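Local coordinates for aldo-keto Reductase, OXIDOREDUCTASE (Salmonella typhimurium, PDB 5T79), which probably acts as an NADPH-dependent aldo-keto reductase, of interest for the biocatalytic conversion of 3-hydroxybutanal to 1,3-butanediol, at residues His34-Thr39 with Glu43-Leu48; Leu49-Asp54 with Gln303-Val308. All blocks are in the same frame, centred on the assembly; numbering follows the deposited sequence.

Contact 1 (His34-Thr39 with Glu43-Leu48)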
loop_
_atom_site.group_PDB
_atom_site.type_symbol
_atom_site.label_atom_id
_atom_site.label_comp_id
_atom_site.label_asym_id
_atom_site.label_seq_id
_atom_site.Cartn_x
_atom_site.Cartn_y
_atom_site.Cartn_z
ATOM N N HIS A 34 -0.521 5.684 9.220
ATOM C CA HIS A 34 -0.857 6.761 10.150
ATOM C C HIS A 34 -2.354 6.832 10.352
ATOM O O HIS A 34 -3.112 6.404 9.473
ATOM C CB HIS A 34 -0.324 8.123 9.638
ATOM C CG HIS A 34 1.178 8.209 9.581
ATOM N ND1 HIS A 34 1.825 8.782 8.500
ATOM C CD2 HIS A 34 2.109 7.764 10.459
ATOM C CE1 HIS A 34 3.120 8.680 8.759
ATOM N NE2 HIS A 34 3.341 8.069 9.922
ATOM N N ASN A 35 -2.776 7.375 11.516
ATOM C CA ASN A 35 -4.151 7.665 11.943
ATOM C C ASN A 35 -4.937 6.440 12.438
ATOM O O ASN A 35 -6.154 6.539 12.607
ATOM C CB ASN A 35 -4.931 8.396 10.828
ATOM C CG ASN A 35 -4.210 9.660 10.419
ATOM O OD1 ASN A 35 -4.081 10.587 11.205
ATOM N ND2 ASN A 35 -3.580 9.656 9.255
ATOM N N PHE A 36 -4.243 5.313 12.752
ATOM C CA PHE A 36 -4.913 4.124 13.279
ATOM C C PHE A 36 -4.281 3.667 14.623
ATOM O O PHE A 36 -4.685 2.645 15.159
ATOM C CB PHE A 36 -4.942 2.975 12.223
ATOM C CG PHE A 36 -5.886 3.330 11.085
ATOM C CD1 PHE A 36 -5.481 4.183 10.061
ATOM C CD2 PHE A 36 -7.195 2.855 11.069
ATOM C CE1 PHE A 36 -6.361 4.566 9.050
ATOM C CE2 PHE A 36 -8.082 3.246 10.055
ATOM C CZ PHE A 36 -7.653 4.095 9.049
ATOM N N GLY A 37 -3.403 4.497 15.200
ATOM C CA GLY A 37 -2.743 4.203 16.467
ATOM C C GLY A 37 -3.511 4.724 17.667
ATOM O O GLY A 37 -4.669 5.146 17.542
ATOM N N ASP A 38 -2.872 4.691 18.845
ATOM C CA ASP A 38 -3.495 5.151 20.087
ATOM C C ASP A 38 -3.411 6.679 20.238
ATOM O O ASP A 38 -3.996 7.232 21.176
ATOM C CB ASP A 38 -2.837 4.470 21.310
ATOM C CG ASP A 38 -3.133 2.982 21.476
ATOM O OD1 ASP A 38 -4.070 2.472 20.804
ATOM O OD2 ASP A 38 -2.424 2.326 22.263
ATOM N N THR A 39 -2.679 7.363 19.329
ATOM C CA THR A 39 -2.511 8.826 19.376
ATOM C C THR A 39 -3.561 9.565 18.546
ATOM O O THR A 39 -3.537 10.805 18.486
ATOM C CB THR A 39 -1.114 9.244 18.910
ATOM O OG1 THR A 39 -0.901 8.728 17.604
ATOM C CG2 THR A 39 -0.014 8.802 19.858
ATOM N N GLU A 43 -12.908 6.927 16.884
ATOM C CA GLU A 43 -14.084 7.418 16.152
ATOM C C GLU A 43 -13.685 7.782 14.700
ATOM O O GLU A 43 -14.406 7.447 13.758
ATOM C CB GLU A 43 -14.682 8.628 16.881
ATOM C CG GLU A 43 -15.564 9.560 16.073
ATOM C CD GLU A 43 -15.790 10.912 16.737
ATOM O OE1 GLU A 43 -14.798 11.570 17.141
ATOM O OE2 GLU A 43 -16.971 11.309 16.862
ATOM N N ASN A 44 -12.537 8.469 14.536
ATOM C CA ASN A 44 -12.041 8.867 13.218
ATOM C C ASN A 44 -11.552 7.658 12.429
ATOM O O ASN A 44 -11.893 7.549 11.249
ATOM C CB ASN A 44 -10.945 9.921 13.331
ATOM C CG ASN A 44 -10.482 10.406 11.973
ATOM O OD1 ASN A 44 -11.286 10.814 11.114
ATOM N ND2 ASN A 44 -9.187 10.281 11.724
ATOM N N SER A 45 -10.760 6.751 13.056
ATOM C CA SER A 45 -10.275 5.516 12.407
ATOM C C SER A 45 -11.452 4.714 11.828
ATOM O O SER A 45 -11.418 4.245 10.685
ATOM C CB SER A 45 -9.530 4.653 13.429
ATOM O OG SER A 45 -8.385 5.342 13.892
ATOM N N ARG A 46 -12.517 4.585 12.629
ATOM C CA ARG A 46 -13.715 3.827 12.257
ATOM C C ARG A 46 -14.387 4.481 11.043
ATOM O O ARG A 46 -14.737 3.784 10.093
ATOM C CB ARG A 46 -14.686 3.772 13.466
ATOM C CG ARG A 46 -15.862 2.834 13.258
ATOM C CD ARG A 46 -16.895 2.942 14.363
ATOM N NE ARG A 46 -16.313 2.750 15.700
ATOM C CZ ARG A 46 -16.115 1.576 16.281
ATOM N NH1 ARG A 46 -16.434 0.449 15.648
ATOM N NH2 ARG A 46 -15.609 1.515 17.506
ATOM N N ALA A 47 -14.548 5.815 11.075
ATOM C CA ALA A 47 -15.159 6.590 9.987
ATOM C C ALA A 47 -14.358 6.420 8.681
ATOM O O ALA A 47 -14.959 6.298 7.613
ATOM C CB ALA A 47 -15.233 8.071 10.369
ATOM N N LEU A 48 -13.018 6.396 8.768
ATOM C CA LEU A 48 -12.136 6.201 7.580
ATOM C C LEU A 48 -12.347 4.816 6.959
ATOM O O LEU A 48 -12.568 4.699 5.755
ATOM C CB LEU A 48 -10.637 6.364 7.974
ATOM C CG LEU A 48 -10.202 7.778 8.359
ATOM C CD1 LEU A 48 -8.821 7.785 9.020
ATOM C CD2 LEU A 48 -10.258 8.717 7.160
HETATM O O HOH W 1 -7.888 8.559 13.714
HETATM O O HOH W 2 -6.889 5.916 16.090
#
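Phe36 reaches from the 34-39 loop and lays its ring against Ser45 and Leu48 on one side of the helix that carries them. CB leaves a backbone whose CA is 5.6 Å from the CA of Ser45. CG stands anti to the carbonyl carbon, chi1 -70°, which brings the ring against the helix, although the CB itself does not head there. On the flank of the ring CD2 lies 3.8 Å from CB of Ser45, and one atom further CE2 comes to 3.5 Å from the backbone O of Ser45, which approaches the ring obliquely. At the far end CZ meets CD1 of Leu48 at 3.9 Å, with CB of the same leucine about as near; CE1 also borders that methyl.

In the (beta/alpha)8 barrel of the aldo-keto reductases this loop follows strand 24-31 and leads into helix 42-54, so the chain here folds back on the helix it is about to build. Nearer the loop backbone the contact is polar. Ser45 OG donates to Asn35 O at 2.8 Å, lying in the carbonyl plane on a lone pair, with a C=O...donor angle of 144°. Water 1 donates to the same Asn35 O and accepts from Asn44 ND2, giving that carbonyl a second donor; water 2 gives one bond to Gly37 O and another to Ser45 OG, with 2.7 Å between the water oxygen and OG. Ala73 of helix 72-85 touches the Phe36 ring as well, while the Asn35 side chain borders the bound NADPH.

Contact 2 (Leu49-Asp54 with Gln303-Val308); sequences LQRAFD and QIEDAV. With NDP (NADPH dihydro-nicotinamide-adenine-dinucleotide phosphate), chain E.
The guanidinium of Arg51 presents its edge to Glu305, whose OE2 lies in the guanidinium plane, as does its CD. The carboxylate is turned 88° against it, so the two flat groups meet nearly perpendicular, without stacking. Arg51 grips side-on with two nitrogens, both on the one oxygen. NE reaches OE2 of Glu305 at 2.8 Å and makes the straighter bond, at 155°. NH2 meets the same Glu305 OE2 at 3.1 Å, along a more bent path. NE uses the anti lone pair of OE2, whereas NH2 comes in from above the carboxylate plane. The arginine chain starts out anti to N; CG leads toward the neighbouring helix, and the bend at chi2 then carries CD outward, so that NE and NH2 meet the end of the Glu305 chain, which is extended beyond CG.

Deeper between the helices, inward of this salt bridge, they touch through aliphatic groups: CG2 of Ile304 is 4.0 Å from CA of Ala52, and its CD1 is 4.2 Å from the Ala52 CB. The small alanine lets the backbones come within 6.5 Å, CA to CA, at Ala52 and Ile304. Both helices belong to the outer layer of the TIM barrel, and Ala52 and Ala307 also touch strand 24-31 of its wall.

Helix 301-308 turns another side to the cofactor. Gln303 NE2 donates to O3X on the 2'-phosphate of NADPH at 2.8 Å, almost straight, while its CG packs on the adenine, 3.6 Å from C5A. Ser299 N donates to its OE1, which helps fix the amide's rotation. Asp306 OD2 accepts a weak bond from the adenine N6A and also pairs with Lys276.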
loop_
_atom_site.group_PDB
_atom_site.type_symbol
_atom_site.label_atom_id
_atom_site.label_comp_id
_atom_site.label_asym_id
_atom_site.label_seq_id
_atom_site.Cartn_x
_atom_site.Cartn_y
_atom_site.Cartn_z
ATOM N N LEU A 49 -12.297 3.765 7.775
ATOM C CA LEU A 49 -12.529 2.413 7.265
ATOM C C LEU A 49 -13.938 2.265 6.653
ATOM O O LEU A 49 -14.074 1.673 5.594
ATOM C CB LEU A 49 -12.319 1.359 8.365
ATOM C CG LEU A 49 -10.889 1.225 8.893
ATOM C CD1 LEU A 49 -10.831 0.220 10.036
ATOM C CD2 LEU A 49 -9.920 0.854 7.780
ATOM N N GLN A 50 -14.975 2.800 7.311
ATOM C CA GLN A 50 -16.339 2.680 6.791
ATOM C C GLN A 50 -16.493 3.469 5.487
ATOM O O GLN A 50 -17.134 2.975 4.555
ATOM C CB GLN A 50 -17.364 3.161 7.841
ATOM C CG GLN A 50 -17.479 2.182 9.024
ATOM C CD GLN A 50 -18.520 2.632 10.024
ATOM O OE1 GLN A 50 -19.304 3.522 9.753
ATOM N NE2 GLN A 50 -18.599 1.982 11.174
ATOM N N ARG A 51 -15.916 4.689 5.414
ATOM C CA ARG A 51 -16.050 5.479 4.172
ATOM C C ARG A 51 -15.317 4.779 3.011
ATOM O O ARG A 51 -15.849 4.711 1.887
ATOM C CB ARG A 51 -15.530 6.913 4.349
ATOM C CG ARG A 51 -15.872 7.853 3.147
ATOM C CD ARG A 51 -17.387 8.013 2.996
ATOM N NE ARG A 51 -17.760 8.920 1.912
ATOM C CZ ARG A 51 -18.623 8.631 0.940
ATOM N NH1 ARG A 51 -19.195 7.433 0.882
ATOM N NH2 ARG A 51 -18.919 9.537 0.019
ATOM N N ALA A 52 -14.126 4.216 3.301
ATOM C CA ALA A 52 -13.334 3.509 2.292
ATOM C C ALA A 52 -14.132 2.333 1.699
ATOM O O ALA A 52 -14.283 2.265 0.478
ATOM C CB ALA A 52 -12.024 3.013 2.892
ATOM N N PHE A 53 -14.664 1.430 2.554
ATOM C CA PHE A 53 -15.419 0.260 2.072
ATOM C C PHE A 53 -16.697 0.684 1.356
ATOM O O PHE A 53 -17.017 0.088 0.336
ATOM C CB PHE A 53 -15.729 -0.711 3.215
ATOM C CG PHE A 53 -16.260 -2.063 2.774
ATOM C CD1 PHE A 53 -15.597 -2.808 1.800
ATOM C CD2 PHE A 53 -17.384 -2.619 3.379
ATOM C CE1 PHE A 53 -16.076 -4.077 1.423
ATOM C CE2 PHE A 53 -17.866 -3.879 2.988
ATOM C CZ PHE A 53 -17.197 -4.602 2.030
ATOM N N ASP A 54 -17.387 1.754 1.832
ATOM C CA ASP A 54 -18.587 2.301 1.160
ATOM C C ASP A 54 -18.264 2.811 -0.256
ATOM O O ASP A 54 -19.148 2.812 -1.117
ATOM C CB ASP A 54 -19.232 3.441 1.979
ATOM C CG ASP A 54 -20.007 2.973 3.216
ATOM O OD1 ASP A 54 -20.204 1.739 3.374
ATOM O OD2 ASP A 54 -20.392 3.830 4.030
ATOM N N GLN A 303 -10.430 13.004 2.240
ATOM C CA GLN A 303 -9.221 12.628 1.488
ATOM C C GLN A 303 -9.428 11.320 0.723
ATOM O O GLN A 303 -8.888 11.152 -0.371
ATOM C CB GLN A 303 -8.011 12.524 2.427
ATOM C CG GLN A 303 -7.644 13.908 3.009
ATOM C CD GLN A 303 -6.671 13.849 4.152
ATOM O OE1 GLN A 303 -6.544 12.842 4.841
ATOM N NE2 GLN A 303 -6.021 14.967 4.439
ATOM N N ILE A 304 -10.236 10.409 1.280
ATOM C CA ILE A 304 -10.573 9.149 0.615
ATOM C C ILE A 304 -11.499 9.471 -0.565
ATOM O O ILE A 304 -11.298 8.948 -1.663
ATOM C CB ILE A 304 -11.222 8.139 1.598
ATOM C CG1 ILE A 304 -10.257 7.800 2.784
ATOM C CG2 ILE A 304 -11.643 6.852 0.843
ATOM C CD1 ILE A 304 -10.918 6.917 3.932
ATOM N N GLU A 305 -12.509 10.339 -0.334
ATOM C CA GLU A 305 -13.446 10.765 -1.391
ATOM C C GLU A 305 -12.669 11.413 -2.537
ATOM O O GLU A 305 -12.935 11.122 -3.711
ATOM C CB GLU A 305 -14.470 11.757 -0.828
ATOM C CG GLU A 305 -15.335 11.153 0.263
ATOM C CD GLU A 305 -16.243 12.104 1.006
ATOM O OE1 GLU A 305 -15.943 13.319 1.062
ATOM O OE2 GLU A 305 -17.265 11.622 1.541
ATOM N N ASP A 306 -11.679 12.266 -2.189
ATOM C CA ASP A 306 -10.829 12.948 -3.173
ATOM C C ASP A 306 -10.106 11.924 -4.045
ATOM O O ASP A 306 -10.126 12.047 -5.264
ATOM C CB ASP A 306 -9.789 13.857 -2.484
ATOM C CG ASP A 306 -10.284 15.165 -1.881
ATOM O OD1 ASP A 306 -11.407 15.600 -2.228
ATOM O OD2 ASP A 306 -9.515 15.789 -1.122
ATOM N N ALA A 307 -9.469 10.920 -3.415
ATOM C CA ALA A 307 -8.725 9.866 -4.106
ATOM C C ALA A 307 -9.608 9.113 -5.067
ATOM O O ALA A 307 -9.204 8.909 -6.207
ATOM C CB ALA A 307 -8.123 8.893 -3.090
ATOM N N VAL A 308 -10.809 8.688 -4.621
ATOM C CA VAL A 308 -11.739 7.940 -5.480
ATOM C C VAL A 308 -12.164 8.840 -6.675
ATOM O O VAL A 308 -12.294 8.336 -7.797
ATOM C CB VAL A 308 -12.944 7.334 -4.697
ATOM C CG1 VAL A 308 -13.892 6.583 -5.632
ATOM C CG2 VAL A 308 -12.460 6.386 -3.601
HETATM P PA NDP E . 0.215 9.324 0.986
HETATM O O1A NDP E . -1.042 9.019 0.228
HETATM O O2A NDP E . 1.522 9.565 0.376
HETATM O O5B NDP E . 0.012 10.574 1.979
HETATM C C5B NDP E . -0.992 10.370 2.993
HETATM C C4B NDP E . -1.114 11.574 3.886
HETATM O O4B NDP E . -1.183 12.770 3.076
HETATM C C3B NDP E . -2.372 11.564 4.754
HETATM O O3B NDP E . -2.090 10.993 6.030
HETATM C C2B NDP E . -2.767 13.033 4.822
HETATM O O2B NDP E . -2.087 13.709 5.903
HETATM C C1B NDP E . -2.262 13.587 3.488
HETATM N N9A NDP E . -3.256 13.608 2.420
HETATM C C8A NDP E . -3.754 12.544 1.714
HETATM N N7A NDP E . -4.636 12.874 0.801
HETATM C C5A NDP E . -4.731 14.252 0.919
HETATM C C6A NDP E . -5.546 15.208 0.278
HETATM N N6A NDP E . -6.355 14.927 -0.749
HETATM N N1A NDP E . -5.453 16.491 0.695
HETATM C C2A NDP E . -4.567 16.798 1.648
HETATM N N3A NDP E . -3.731 15.990 2.307
HETATM C C4A NDP E . -3.878 14.718 1.908
HETATM O O3 NDP E . 0.291 7.977 1.821
HETATM P PN NDP E . 1.449 7.565 2.844
HETATM O O1N NDP E . 0.780 7.900 4.126
HETATM O O2N NDP E . 2.801 8.179 2.509
HETATM O O5D NDP E . 1.769 5.977 2.716
HETATM C C5D NDP E . 0.803 5.183 1.974
HETATM C C4D NDP E . 0.630 3.819 2.602
HETATM O O4D NDP E . 1.725 2.976 2.198
HETATM C C3D NDP E . 0.624 3.759 4.119
HETATM O O3D NDP E . -0.656 4.096 4.630
HETATM C C2D NDP E . 1.104 2.328 4.400
HETATM O O2D NDP E . 0.116 1.301 4.482
HETATM C C1D NDP E . 2.067 2.081 3.235
HETATM N N1N NDP E . 3.480 2.349 3.570
HETATM C C2N NDP E . 4.367 1.282 3.429
HETATM C C3N NDP E . 5.680 1.390 3.695
HETATM C C7N NDP E . 6.608 0.293 3.247
HETATM O O7N NDP E . 7.795 0.426 3.581
HETATM N N7N NDP E . 6.169 -0.774 2.578
HETATM C C4N NDP E . 6.200 2.620 4.390
HETATM C C5N NDP E . 5.263 3.773 4.255
HETATM C C6N NDP E . 4.001 3.631 3.903
HETATM P P2B NDP E . -2.701 14.738 6.999
HETATM O O1X NDP E . -2.642 14.306 8.417
HETATM O O2X NDP E . -1.870 15.982 6.716
HETATM O O3X NDP E . -4.116 15.019 6.506
#

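In the fold
Helix 42-54 serves both contacts, its first half meeting the preceding loop in contact 1 and its second half meeting helix 301-308 in contact 2. The centres are 14 Å apart, yet the two touch: Leu48 O lies 3.3 Å from Ile304 CD1, and Phe36 CE2 is 3.6 Å from Leu49 CG. Contact 1 is local in sequence and mostly buried, combining an aromatic ring with a serine-to-carbonyl bond and bridging waters. Contact 2 joins parts of the chain 249 residues apart; its Ile304 and Ala52 are buried, but its charged pair is partly exposed. Each reaches NADPH from a different element, through Asn35 in one and Gln303 and Asp306 in the other.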